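Long-range contacts in surface layer protein (Geobacillus stearothermophilus, PDB 4UJ7), which probably self-assembles into the surface layer that coats the bacterial cell, this calcium-binding fragment comprising domains 5 and 6 of the protein: residues Asn52-Lys57 with Thr88-Ser93; Glu59-Ser64 with Val77-Val82; Tyr113-Leu118 with Gly209-Glu214; Asn155-Thr160 with Leu199-Gly204. All blocks are in the same frame, centred on the assembly; numbering follows the deposited sequence.

Interaction 1. Residues Asn52-Lys57 with Thr88-Ser93; sequences NVTSDK and TITIKS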
loop_
_atom_site.group_PDB
_atom_site.type_symbol
_atom_site.label_atom_id
_atom_site.label_comp_id
_atom_site.label_asym_id
_atom_site.label_seq_id
_atom_site.Cartn_x
_atom_site.Cartn_y
_atom_site.Cartn_z
ATOM N N ASN A 52 14.489 3.285 -11.268
ATOM C CA ASN A 52 14.609 1.896 -11.672
ATOM C C ASN A 52 14.589 0.994 -10.480
ATOM O O ASN A 52 15.140 1.328 -9.422
ATOM C CB ASN A 52 15.924 1.671 -12.389
ATOM C CG ASN A 52 15.884 2.185 -13.771
ATOM O OD1 ASN A 52 15.271 1.546 -14.667
ATOM N ND2 ASN A 52 16.479 3.355 -13.974
ATOM N N VAL A 53 13.937 -0.145 -10.631
ATOM C CA VAL A 53 13.924 -1.195 -9.621
ATOM C C VAL A 53 14.363 -2.492 -10.278
ATOM O O VAL A 53 13.870 -2.860 -11.362
ATOM C CB VAL A 53 12.546 -1.385 -8.911
ATOM C CG1 VAL A 53 12.191 -0.131 -8.125
ATOM C CG2 VAL A 53 11.444 -1.776 -9.904
ATOM N N THR A 54 15.295 -3.164 -9.620
ATOM C CA THR A 54 15.843 -4.423 -10.110
ATOM C C THR A 54 16.052 -5.389 -8.958
ATOM O O THR A 54 16.498 -5.003 -7.869
ATOM C CB THR A 54 17.207 -4.244 -10.818
ATOM O OG1 THR A 54 18.126 -3.570 -9.950
ATOM C CG2 THR A 54 17.068 -3.481 -12.127
ATOM N N SER A 55 15.711 -6.646 -9.200
ATOM C CA SER A 55 16.004 -7.722 -8.268
ATOM C C SER A 55 17.341 -8.304 -8.664
ATOM O O SER A 55 17.599 -8.546 -9.847
ATOM C CB SER A 55 14.952 -8.814 -8.344
ATOM O OG SER A 55 15.379 -9.930 -7.592
ATOM N N ASP A 56 18.166 -8.581 -7.675
ATOM C CA ASP A 56 19.486 -9.061 -7.974
ATOM C C ASP A 56 19.526 -10.596 -8.085
ATOM O O ASP A 56 20.583 -11.172 -8.337
ATOM C CB ASP A 56 20.477 -8.414 -7.004
ATOM C CG ASP A 56 20.438 -6.875 -7.097
ATOM O OD1 ASP A 56 20.833 -6.331 -8.151
ATOM O OD2 ASP A 56 19.989 -6.201 -6.143
ATOM N N LYS A 57 18.349 -11.229 -7.952
ATOM C CA LYS A 57 18.135 -12.663 -8.199
ATOM C C LYS A 57 16.653 -12.938 -8.556
ATOM O O LYS A 57 15.814 -13.224 -7.680
ATOM C CB LYS A 57 18.565 -13.474 -6.973
ATOM C CG LYS A 57 19.562 -14.585 -7.250
ATOM C CD LYS A 57 20.144 -15.127 -5.950
ATOM C CE LYS A 57 21.497 -15.796 -6.164
ATOM N NZ LYS A 57 22.576 -14.806 -6.456
ATOM N N THR A 88 18.171 -8.988 -2.903
ATOM C CA THR A 88 18.014 -7.558 -2.657
ATOM C C THR A 88 17.283 -6.914 -3.847
ATOM O O THR A 88 17.430 -7.388 -4.990
ATOM C CB THR A 88 19.372 -6.854 -2.376
ATOM O OG1 THR A 88 20.148 -6.769 -3.568
ATOM C CG2 THR A 88 20.203 -7.623 -1.329
ATOM N N ILE A 89 16.454 -5.911 -3.570
ATOM C CA ILE A 89 15.905 -4.999 -4.581
ATOM C C ILE A 89 16.781 -3.744 -4.596
ATOM O O ILE A 89 16.955 -3.069 -3.563
ATOM C CB ILE A 89 14.436 -4.537 -4.310
ATOM C CG1 ILE A 89 13.427 -5.693 -4.171
ATOM C CG2 ILE A 89 13.956 -3.558 -5.393
ATOM C CD1 ILE A 89 13.535 -6.787 -5.225
ATOM N N THR A 90 17.335 -3.425 -5.757
ATOM C CA THR A 90 18.090 -2.195 -5.918
ATOM C C THR A 90 17.191 -1.149 -6.556
ATOM O O THR A 90 16.621 -1.368 -7.634
ATOM C CB THR A 90 19.377 -2.409 -6.757
ATOM O OG1 THR A 90 20.225 -3.361 -6.101
ATOM C CG2 THR A 90 20.126 -1.094 -6.953
ATOM N N ILE A 91 17.031 -0.012 -5.883
ATOM C CA ILE A 91 16.251 1.104 -6.396
ATOM C C ILE A 91 17.249 2.204 -6.723
ATOM O O ILE A 91 18.005 2.628 -5.844
ATOM C CB ILE A 91 15.237 1.559 -5.326
ATOM C CG1 ILE A 91 14.318 0.392 -4.952
ATOM C CG2 ILE A 91 14.462 2.743 -5.818
ATOM C CD1 ILE A 91 13.790 0.489 -3.542
ATOM N N LYS A 92 17.269 2.658 -7.976
ATOM C CA LYS A 92 18.267 3.636 -8.431
ATOM C C LYS A 92 17.618 4.823 -9.122
ATOM O O LYS A 92 16.660 4.672 -9.917
ATOM C CB LYS A 92 19.272 2.977 -9.389
ATOM C CG LYS A 92 20.622 3.678 -9.533
ATOM C CD LYS A 92 21.663 2.739 -10.163
ATOM C CE LYS A 92 22.154 1.667 -9.187
ATOM N NZ LYS A 92 22.813 0.444 -9.761
ATOM N N SER A 93 18.150 6.004 -8.842
ATOM C CA SER A 93 17.797 7.223 -9.556
ATOM C C SER A 93 19.035 8.107 -9.671
ATOM O O SER A 93 19.558 8.556 -8.656
ATOM C CB SER A 93 16.694 7.972 -8.823
ATOM O OG SER A 93 16.250 9.048 -9.621
HETATM O O HOH W 1 17.817 -0.628 -10.256
#

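Interaction 2. Residues Glu59-Ser64 with Val77-Val82; sequences ETATVS and VTVNGV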
loop_
_atom_site.group_PDB
_atom_site.type_symbol
_atom_site.label_atom_id
_atom_site.label_comp_id
_atom_site.label_asym_id
_atom_site.label_seq_id
_atom_site.Cartn_x
_atom_site.Cartn_y
_atom_site.Cartn_z
ATOM N N GLU A 59 15.189 -15.404 -9.935
ATOM C CA GLU A 59 14.691 -16.741 -9.613
ATOM C C GLU A 59 14.137 -16.812 -8.184
ATOM O O GLU A 59 13.323 -17.684 -7.882
ATOM C CB GLU A 59 15.745 -17.834 -9.862
ATOM C CG GLU A 59 16.841 -17.941 -8.810
ATOM C CD GLU A 59 18.062 -17.101 -9.138
ATOM O OE1 GLU A 59 17.926 -16.083 -9.851
ATOM O OE2 GLU A 59 19.167 -17.462 -8.680
ATOM N N THR A 60 14.570 -15.876 -7.328
ATOM C CA THR A 60 14.106 -15.768 -5.940
ATOM C C THR A 60 12.903 -14.828 -5.824
ATOM O O THR A 60 11.883 -15.206 -5.254
ATOM C CB THR A 60 15.242 -15.315 -4.998
ATOM O OG1 THR A 60 16.308 -16.277 -5.053
ATOM C CG2 THR A 60 14.744 -15.204 -3.549
ATOM N N ALA A 61 13.037 -13.621 -6.377
ATOM C CA ALA A 61 11.961 -12.622 -6.332
ATOM C C ALA A 61 12.015 -11.728 -7.556
ATOM O O ALA A 61 13.090 -11.388 -8.029
ATOM C CB ALA A 61 12.067 -11.750 -5.076
ATOM N N THR A 62 10.844 -11.337 -8.047
ATOM C CA THR A 62 10.766 -10.311 -9.089
ATOM C C THR A 62 10.160 -9.022 -8.551
ATOM O O THR A 62 9.563 -9.012 -7.463
ATOM C CB THR A 62 9.966 -10.771 -10.319
ATOM O OG1 THR A 62 8.639 -11.102 -9.923
ATOM C CG2 THR A 62 10.614 -11.999 -10.957
ATOM N N VAL A 63 10.307 -7.942 -9.310
ATOM C CA VAL A 63 9.940 -6.625 -8.801
ATOM C C VAL A 63 9.377 -5.723 -9.894
ATOM O O VAL A 63 9.746 -5.844 -11.073
ATOM C CB VAL A 63 11.145 -5.961 -8.095
ATOM C CG1 VAL A 63 12.234 -5.577 -9.093
ATOM C CG2 VAL A 63 10.704 -4.758 -7.269
ATOM N N SER A 64 8.460 -4.835 -9.509
ATOM C CA SER A 64 7.938 -3.840 -10.424
ATOM C C SER A 64 7.651 -2.562 -9.651
ATOM O O SER A 64 7.678 -2.561 -8.416
ATOM C CB SER A 64 6.672 -4.351 -11.110
ATOM O OG SER A 64 5.657 -4.603 -10.151
ATOM N N VAL A 77 6.473 0.084 -4.823
ATOM C CA VAL A 77 7.263 -1.046 -5.345
ATOM C C VAL A 77 6.567 -2.337 -4.937
ATOM O O VAL A 77 6.174 -2.516 -3.773
ATOM C CB VAL A 77 8.713 -1.019 -4.805
ATOM C CG1 VAL A 77 9.480 -2.259 -5.248
ATOM C CG2 VAL A 77 9.427 0.258 -5.220
ATOM N N THR A 78 6.402 -3.251 -5.896
ATOM C CA THR A 78 5.804 -4.571 -5.634
ATOM C C THR A 78 6.844 -5.660 -5.786
ATOM O O THR A 78 7.549 -5.705 -6.795
ATOM C CB THR A 78 4.631 -4.843 -6.599
ATOM O OG1 THR A 78 3.607 -3.886 -6.332
ATOM C CG2 THR A 78 4.070 -6.259 -6.404
ATOM N N VAL A 79 6.953 -6.532 -4.784
ATOM C CA VAL A 79 7.883 -7.655 -4.803
ATOM C C VAL A 79 7.103 -8.972 -4.837
ATOM O O VAL A 79 6.216 -9.206 -4.017
ATOM C CB VAL A 79 8.854 -7.622 -3.578
ATOM C CG1 VAL A 79 9.781 -8.839 -3.561
ATOM C CG2 VAL A 79 9.633 -6.304 -3.517
ATOM N N ASN A 80 7.430 -9.832 -5.810
ATOM C CA ASN A 80 6.791 -11.133 -5.974
ATOM C C ASN A 80 7.723 -12.239 -5.513
ATOM O O ASN A 80 8.840 -12.368 -6.030
ATOM C CB ASN A 80 6.423 -11.330 -7.454
ATOM C CG ASN A 80 5.582 -10.178 -8.006
ATOM O OD1 ASN A 80 4.425 -10.006 -7.618
ATOM N ND2 ASN A 80 6.160 -9.385 -8.922
ATOM N N GLY A 81 7.286 -13.008 -4.515
ATOM C CA GLY A 81 8.069 -14.143 -4.005
ATOM C C GLY A 81 7.949 -15.330 -4.946
ATOM O O GLY A 81 6.871 -15.907 -5.092
ATOM N N VAL A 82 9.051 -15.650 -5.624
ATOM C CA VAL A 82 9.061 -16.717 -6.647
ATOM C C VAL A 82 9.567 -18.054 -6.092
ATOM O O VAL A 82 8.927 -19.087 -6.303
ATOM C CB VAL A 82 9.873 -16.286 -7.896
ATOM C CG1 VAL A 82 10.043 -17.448 -8.875
ATOM C CG2 VAL A 82 9.199 -15.100 -8.587
#

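Interaction 3. Residues Tyr113-Leu118 with Gly209-Glu214; sequences YQIKVL and GTVDVE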
loop_
_atom_site.group_PDB
_atom_site.type_symbol
_atom_site.label_atom_id
_atom_site.label_comp_id
_atom_site.label_asym_id
_atom_site.label_seq_id
_atom_site.Cartn_x
_atom_site.Cartn_y
_atom_site.Cartn_z
ATOM N N TYR A 113 -3.024 -10.283 11.481
ATOM C CA TYR A 113 -3.460 -9.680 10.220
ATOM C C TYR A 113 -2.990 -8.248 10.159
ATOM O O TYR A 113 -2.822 -7.604 11.194
ATOM C CB TYR A 113 -4.983 -9.756 10.075
ATOM C CG TYR A 113 -5.499 -11.151 10.299
ATOM C CD1 TYR A 113 -5.818 -11.597 11.585
ATOM C CD2 TYR A 113 -5.610 -12.053 9.236
ATOM C CE1 TYR A 113 -6.256 -12.893 11.806
ATOM C CE2 TYR A 113 -6.062 -13.352 9.445
ATOM C CZ TYR A 113 -6.382 -13.762 10.737
ATOM O OH TYR A 113 -6.824 -15.047 10.983
ATOM N N GLN A 114 -2.750 -7.771 8.941
ATOM C CA GLN A 114 -2.393 -6.381 8.713
ATOM C C GLN A 114 -3.385 -5.792 7.731
ATOM O O GLN A 114 -3.608 -6.342 6.645
ATOM C CB GLN A 114 -0.963 -6.234 8.178
ATOM C CG GLN A 114 0.104 -6.561 9.216
ATOM C CD GLN A 114 1.518 -6.609 8.658
ATOM O OE1 GLN A 114 1.774 -6.202 7.513
ATOM N NE2 GLN A 114 2.457 -7.093 9.484
ATOM N N ILE A 115 -3.969 -4.665 8.145
ATOM C CA ILE A 115 -4.840 -3.869 7.307
ATOM C C ILE A 115 -3.974 -2.782 6.683
ATOM O O ILE A 115 -3.431 -1.908 7.372
ATOM C CB ILE A 115 -6.003 -3.283 8.131
ATOM C CG1 ILE A 115 -6.788 -4.422 8.808
ATOM C CG2 ILE A 115 -6.881 -2.412 7.235
ATOM C CD1 ILE A 115 -7.727 -3.980 9.922
ATOM N N LYS A 116 -3.817 -2.871 5.369
ATOM C CA LYS A 116 -2.879 -2.035 4.652
ATOM C C LYS A 116 -3.574 -0.951 3.814
ATOM O O LYS A 116 -4.435 -1.261 2.990
ATOM C CB LYS A 116 -2.059 -2.924 3.722
ATOM C CG LYS A 116 -1.047 -2.168 2.914
ATOM C CD LYS A 116 0.283 -2.188 3.620
ATOM C CE LYS A 116 1.260 -1.322 2.854
ATOM N NZ LYS A 116 1.081 0.102 3.246
ATOM N N VAL A 117 -3.174 0.303 4.015
ATOM C CA VAL A 117 -3.651 1.428 3.188
ATOM C C VAL A 117 -2.656 1.632 2.054
ATOM O O VAL A 117 -1.484 1.968 2.302
ATOM C CB VAL A 117 -3.769 2.721 4.027
ATOM C CG1 VAL A 117 -4.190 3.917 3.167
ATOM C CG2 VAL A 117 -4.711 2.512 5.198
ATOM N N LEU A 118 -3.114 1.435 0.820
ATOM C CA LEU A 118 -2.212 1.480 -0.347
ATOM C C LEU A 118 -1.935 2.893 -0.849
ATOM O O LEU A 118 -0.851 3.173 -1.375
ATOM C CB LEU A 118 -2.756 0.614 -1.473
ATOM C CG LEU A 118 -2.873 -0.894 -1.217
ATOM C CD1 LEU A 118 -3.622 -1.544 -2.376
ATOM C CD2 LEU A 118 -1.514 -1.546 -1.002
ATOM N N GLY A 209 -10.047 -6.078 12.932
ATOM C CA GLY A 209 -9.522 -4.775 13.347
ATOM C C GLY A 209 -10.324 -3.649 12.742
ATOM O O GLY A 209 -11.378 -3.892 12.174
ATOM N N THR A 210 -9.826 -2.425 12.896
ATOM C CA THR A 210 -10.418 -1.235 12.287
ATOM C C THR A 210 -9.367 -0.388 11.596
ATOM O O THR A 210 -8.178 -0.480 11.904
ATOM C CB THR A 210 -11.184 -0.356 13.303
ATOM O OG1 THR A 210 -10.275 0.159 14.290
ATOM C CG2 THR A 210 -12.313 -1.141 13.963
ATOM N N VAL A 211 -9.807 0.435 10.647
ATOM C CA VAL A 211 -8.942 1.428 10.016
ATOM C C VAL A 211 -9.761 2.697 9.797
ATOM O O VAL A 211 -10.921 2.636 9.384
ATOM C CB VAL A 211 -8.311 0.901 8.694
ATOM C CG1 VAL A 211 -9.376 0.552 7.654
ATOM C CG2 VAL A 211 -7.275 1.879 8.140
ATOM N N ASP A 212 -9.163 3.843 10.100
ATOM C CA ASP A 212 -9.829 5.118 9.902
ATOM C C ASP A 212 -9.440 5.685 8.551
ATOM O O ASP A 212 -8.255 5.871 8.269
ATOM C CB ASP A 212 -9.451 6.104 11.011
ATOM C CG ASP A 212 -10.213 5.861 12.304
ATOM O OD1 ASP A 212 -10.997 4.895 12.401
ATOM O OD2 ASP A 212 -10.022 6.662 13.242
ATOM N N VAL A 213 -10.424 5.918 7.691
ATOM C CA VAL A 213 -10.203 6.712 6.489
ATOM C C VAL A 213 -10.562 8.167 6.764
ATOM O O VAL A 213 -11.256 8.459 7.734
ATOM C CB VAL A 213 -10.959 6.161 5.259
ATOM C CG1 VAL A 213 -10.465 4.750 4.951
ATOM C CG2 VAL A 213 -12.483 6.179 5.468
ATOM N N GLU A 214 -10.050 9.083 5.948
ATOM C CA GLU A 214 -10.286 10.507 6.175
ATOM C C GLU A 214 -10.856 11.171 4.933
ATOM O O GLU A 214 -10.290 11.046 3.841
ATOM C CB GLU A 214 -8.982 11.213 6.583
ATOM C CG GLU A 214 -9.182 12.650 7.066
ATOM C CD GLU A 214 -7.882 13.378 7.379
ATOM O OE1 GLU A 214 -6.798 12.756 7.310
ATOM O OE2 GLU A 214 -7.945 14.594 7.690
#

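Interaction 4. Residues Asn155-Thr160 with Leu199-Gly204; sequences NDVTIT and LTVKLG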
loop_
_atom_site.group_PDB
_atom_site.type_symbol
_atom_site.label_atom_id
_atom_site.label_comp_id
_atom_site.label_asym_id
_atom_site.label_seq_id
_atom_site.Cartn_x
_atom_site.Cartn_y
_atom_site.Cartn_z
ATOM N N ASN A 155 -10.222 -10.562 -0.366
ATOM C CA ASN A 155 -11.473 -11.068 -0.901
ATOM C C ASN A 155 -12.330 -11.814 0.133
ATOM O O ASN A 155 -13.537 -11.964 -0.052
ATOM C CB ASN A 155 -11.214 -11.957 -2.110
ATOM C CG ASN A 155 -12.466 -12.178 -2.944
ATOM O OD1 ASN A 155 -13.282 -11.269 -3.126
ATOM N ND2 ASN A 155 -12.630 -13.392 -3.435
ATOM N N ASP A 156 -11.701 -12.256 1.217
ATOM C CA ASP A 156 -12.372 -13.082 2.231
ATOM C C ASP A 156 -13.054 -12.260 3.316
ATOM O O ASP A 156 -13.943 -12.754 4.023
ATOM C CB ASP A 156 -11.363 -14.020 2.899
ATOM C CG ASP A 156 -10.666 -14.946 1.915
ATOM O OD1 ASP A 156 -11.307 -15.407 0.951
ATOM O OD2 ASP A 156 -9.470 -15.223 2.131
ATOM N N VAL A 157 -12.625 -11.009 3.460
ATOM C CA VAL A 157 -13.085 -10.156 4.548
ATOM C C VAL A 157 -14.296 -9.346 4.102
ATOM O O VAL A 157 -14.591 -9.251 2.907
ATOM C CB VAL A 157 -11.973 -9.204 5.077
ATOM C CG1 VAL A 157 -10.737 -9.974 5.532
ATOM C CG2 VAL A 157 -11.579 -8.153 4.040
ATOM N N THR A 158 -15.005 -8.780 5.075
ATOM C CA THR A 158 -16.029 -7.785 4.808
ATOM C C THR A 158 -15.625 -6.498 5.539
ATOM O O THR A 158 -15.183 -6.551 6.690
ATOM C CB THR A 158 -17.414 -8.293 5.262
ATOM O OG1 THR A 158 -17.659 -9.560 4.644
ATOM C CG2 THR A 158 -18.520 -7.328 4.868
ATOM N N ILE A 159 -15.720 -5.358 4.848
ATOM C CA ILE A 159 -15.361 -4.053 5.430
ATOM C C ILE A 159 -16.587 -3.141 5.392
ATOM O O ILE A 159 -17.195 -2.941 4.339
ATOM C CB ILE A 159 -14.156 -3.404 4.700
ATOM C CG1 ILE A 159 -12.938 -4.338 4.807
ATOM C CG2 ILE A 159 -13.806 -2.047 5.309
ATOM C CD1 ILE A 159 -11.666 -3.800 4.186
ATOM N N THR A 160 -16.941 -2.598 6.556
ATOM C CA THR A 160 -18.141 -1.777 6.705
ATOM C C THR A 160 -17.866 -0.520 7.524
ATOM O O THR A 160 -16.933 -0.475 8.329
ATOM C CB THR A 160 -19.268 -2.550 7.426
ATOM O OG1 THR A 160 -18.805 -3.004 8.704
ATOM C CG2 THR A 160 -19.734 -3.752 6.587
ATOM N N LEU A 199 -13.653 2.266 9.662
ATOM C CA LEU A 199 -14.075 1.046 8.980
ATOM C C LEU A 199 -13.721 -0.181 9.782
ATOM O O LEU A 199 -12.619 -0.294 10.293
ATOM C CB LEU A 199 -13.438 0.947 7.591
ATOM C CG LEU A 199 -13.622 2.165 6.690
ATOM C CD1 LEU A 199 -12.940 1.950 5.339
ATOM C CD2 LEU A 199 -15.105 2.479 6.496
ATOM N N THR A 200 -14.662 -1.115 9.863
ATOM C CA THR A 200 -14.467 -2.361 10.611
ATOM C C THR A 200 -14.238 -3.511 9.650
ATOM O O THR A 200 -15.001 -3.693 8.691
ATOM C CB THR A 200 -15.664 -2.638 11.551
ATOM O OG1 THR A 200 -15.818 -1.514 12.425
ATOM C CG2 THR A 200 -15.434 -3.890 12.395
ATOM N N VAL A 201 -13.185 -4.290 9.912
ATOM C CA VAL A 201 -12.819 -5.403 9.052
ATOM C C VAL A 201 -13.168 -6.720 9.750
ATOM O O VAL A 201 -12.677 -6.985 10.851
ATOM C CB VAL A 201 -11.296 -5.382 8.777
ATOM C CG1 VAL A 201 -10.903 -6.501 7.835
ATOM C CG2 VAL A 201 -10.858 -4.031 8.220
ATOM N N LYS A 202 -13.997 -7.527 9.099
ATOM C CA LYS A 202 -14.465 -8.792 9.672
ATOM C C LYS A 202 -14.135 -9.969 8.771
ATOM O O LYS A 202 -14.171 -9.855 7.549
ATOM C CB LYS A 202 -15.980 -8.742 9.905
ATOM C CG LYS A 202 -16.399 -7.833 11.055
ATOM C CD LYS A 202 -17.837 -8.120 11.444
ATOM C CE LYS A 202 -18.444 -6.965 12.216
ATOM N NZ LYS A 202 -19.926 -7.105 12.214
ATOM N N LEU A 203 -13.803 -11.104 9.383
ATOM C CA LEU A 203 -13.683 -12.367 8.657
ATOM C C LEU A 203 -14.856 -13.209 9.117
ATOM O O LEU A 203 -14.848 -13.739 10.223
ATOM C CB LEU A 203 -12.336 -13.032 8.948
ATOM C CG LEU A 203 -11.952 -14.316 8.201
ATOM C CD1 LEU A 203 -12.026 -14.138 6.688
ATOM C CD2 LEU A 203 -10.559 -14.768 8.621
ATOM N N GLY A 204 -15.885 -13.274 8.281
ATOM C CA GLY A 204 -17.198 -13.766 8.706
ATOM C C GLY A 204 -17.735 -12.948 9.868
ATOM O O GLY A 204 -17.963 -11.744 9.741
HETATM O O HOH W 2 -16.253 -12.133 5.677
HETATM O O HOH W 3 -17.426 -5.539 8.551
#

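Interaction 1. Residues Asn52-Lys57 with Thr88-Ser93
D56 leans from the end of strand 52-55 onto the hydroxyls of T88 and T90, at the edge of one sheet of a bacterial Ig-like (BIG2) β-sandwich. Strand 52-55 is an outer strand of this sheet and runs antiparallel to strand 85-93: N52 with K92 and T54 with T90 are hydrogen-bonded pairs, V53 with I91 and S55 with I89 non-hydrogen-bonded ones. In the conformer described, one of two modelled, D56 lies at about a right angle to T90, and its OD2 takes both hydroxyls. T88 OG1 donates to D56 OD2 at 2.6 Å from the anti side, 24° out of the carboxylate plane; T90 OG1 donates to the syn lone pair of D56 OD2 at 2.9 Å. T88 turns its OG1 between its own N and carbonyl carbon (chi1 72°) to get there. K99 NZ also hydrogen-bonds T90 OG1 and forms a long, weak ion pair with D56, which would partly offset the negative charge of the carboxylate. With a valine at T88, OD2 would probably lose its anti-side donor and the carboxylate be freer to turn. D56 N also donates to T88 O at 3.0 Å. The face carrying V53, S55, I89 and I91 turns toward the other sheet and is mostly apolar. There V53 and I91 lie side by side, V53 CG1 to I91 CG1 at 3.9 Å, with V63 touching V53 and F35 touching I91 from the facing sheet. I89 CD1 reaches S55 CB at 4.0 Å. S55 OG, bonded also to A61 O, accepts from K57 N at 3.3 Å in an ST turn.

Interaction 2. Residues Glu59-Ser64 with Val77-Val82
A61 to S64 run antiparallel to T78 to G81, the strand axes 4.6 Å apart at 159°, with T62-N80 and S64-T78 as hydrogen-bonded pairs and A61-G81 and V63-V79 as non-hydrogen-bonded ones. The two strands form a β hairpin at the edge of one sheet of the Ig-like sandwich, and V82 N prolongs the pairing by donating to T60 O. On the face with T62 and N80, the amide of N80 swings across the threonine: N80 ND2 donates to T62 OG1 at 3.2 Å, a moderately bent bond whose acceptor lies 17° out of the amide plane. T62 OG1 also rests against N80 CB at 3.3 Å. The other face turns inward, where I89 and V102 of the second sheet meet V79. V63 chi1 of 69° sets CG1 between N and the carbonyl carbon and so leaves CG2 anti to N, directed at V77; V63 CG2 to V77 CG1, at 3.4 Å, is tighter than ordinary van der Waals contact. V63 CG2 also lies 4.2 Å from V79 CG2, while A61 CB meets V79 CG1 at 4.0 Å. Beyond the strands, V82 packs on the loop leading into strand 61-65, its CG1 3.4 Å from E59 O.

Interaction 3. Residues Tyr113-Leu118 with Gly209-Glu214
I115 places CG2 anti to its backbone N and CG1 anti to its carbonyl carbon (chi1 -57°), which sends one branch to V211 and the other, extended through CD1, to G209. V211 answers with CG1 tucked into the crowded position between its N and carbonyl carbon (chi1 61°), leaving CG2 to point on toward V117. I115 CG2 therefore sits 3.9 Å from V211 CB and equally close to its CG1, and V117 CG2 lies 4.0 Å from V211 CG2. The contact spans the two sheets of the second Ig-like β-sandwich: strand 110-117 pairs with strand 135-144, strand 206-216 with strand 195-203. The two strands run nearly parallel (14°), but with axes 8.2 Å apart in different sheets they share no hydrogen bonds. I115 CD1 presses on the backbone of G209, 3.8 Å from its C; a CB built on G209 would come within 3.1 Å of I115 CD1, and glycine avoids this. V201 of strand 195-203 also touches I115. At the far end, the V117 side chain is about 7 Å from a bound calcium ion, probably the one held by D119 and D120; E214 forms a salt bridge with K122, another residue of the D119/D120 site.

Interaction 4. Residues Asn155-Thr160 with Leu199-Gly204
T158 N donates to K202 O at 2.8 Å and T200 N to T160 O at 2.8 Å, nearly straight bonds joining the short edge strand 158-160 antiparallel to strand 195-203 in one sheet of the second Ig-like β-sandwich. K202 N to T158 O and T160 N to T200 O complete the two hydrogen-bonded pairs, with I159-V201 as the non-hydrogen-bonded pair between them. Two waters sit beside the face of T158, T160, T200 and K202: one donates to D156 O, takes G204 N and meets T158 OG1, the other joins T160 OG1 to T200 O. On the face of I159 and V201 the side chains turn into the sandwich. I159 and V201 lie side by side, I159 CG1 to V201 CG2 at 4.0 Å. With CG1 anti to the carbonyl carbon (chi1 -60°), I159 CG2 falls anti to the backbone N and reaches L199 CB at 3.8 Å. L138 of the facing sheet covers I159 and L199, and V140 covers V201 and V157. Cutting I159 back to an alanine is likely to open a gap beside V201 CG2 and leave L199 CB less tightly packed. V157 CB adds a contact with V201 CG1 at 4.0 Å. At the end of the strand, L203 turns CD1 back to D156 O at 3.6 Å.

Interactions 1 and 2 lie in the first Ig-like domain, 3 and 4 in the second. The first two, centres 10 Å apart, lie at the edges of the two opposed sheets of one sandwich: S55 OG meets A61 O at 2.7 Å, probably as a hydrogen bond, and I89 CD1 packs on V63 CB at 3.8 Å. In the second domain, interactions 3 and 4 have centres 11 Å apart and reach the same sheet through the neighbouring strands 206-216 and 195-203, V211 O meeting L199 N at 2.8 Å. The two domains' contacts do not touch; interactions 2 and 3 are about 8 Å apart at their nearest atoms. Both contacts of the second domain approach calcium: interaction 3 at V117, and interaction 4 at L199, whose side chain is about 8 Å from an ion.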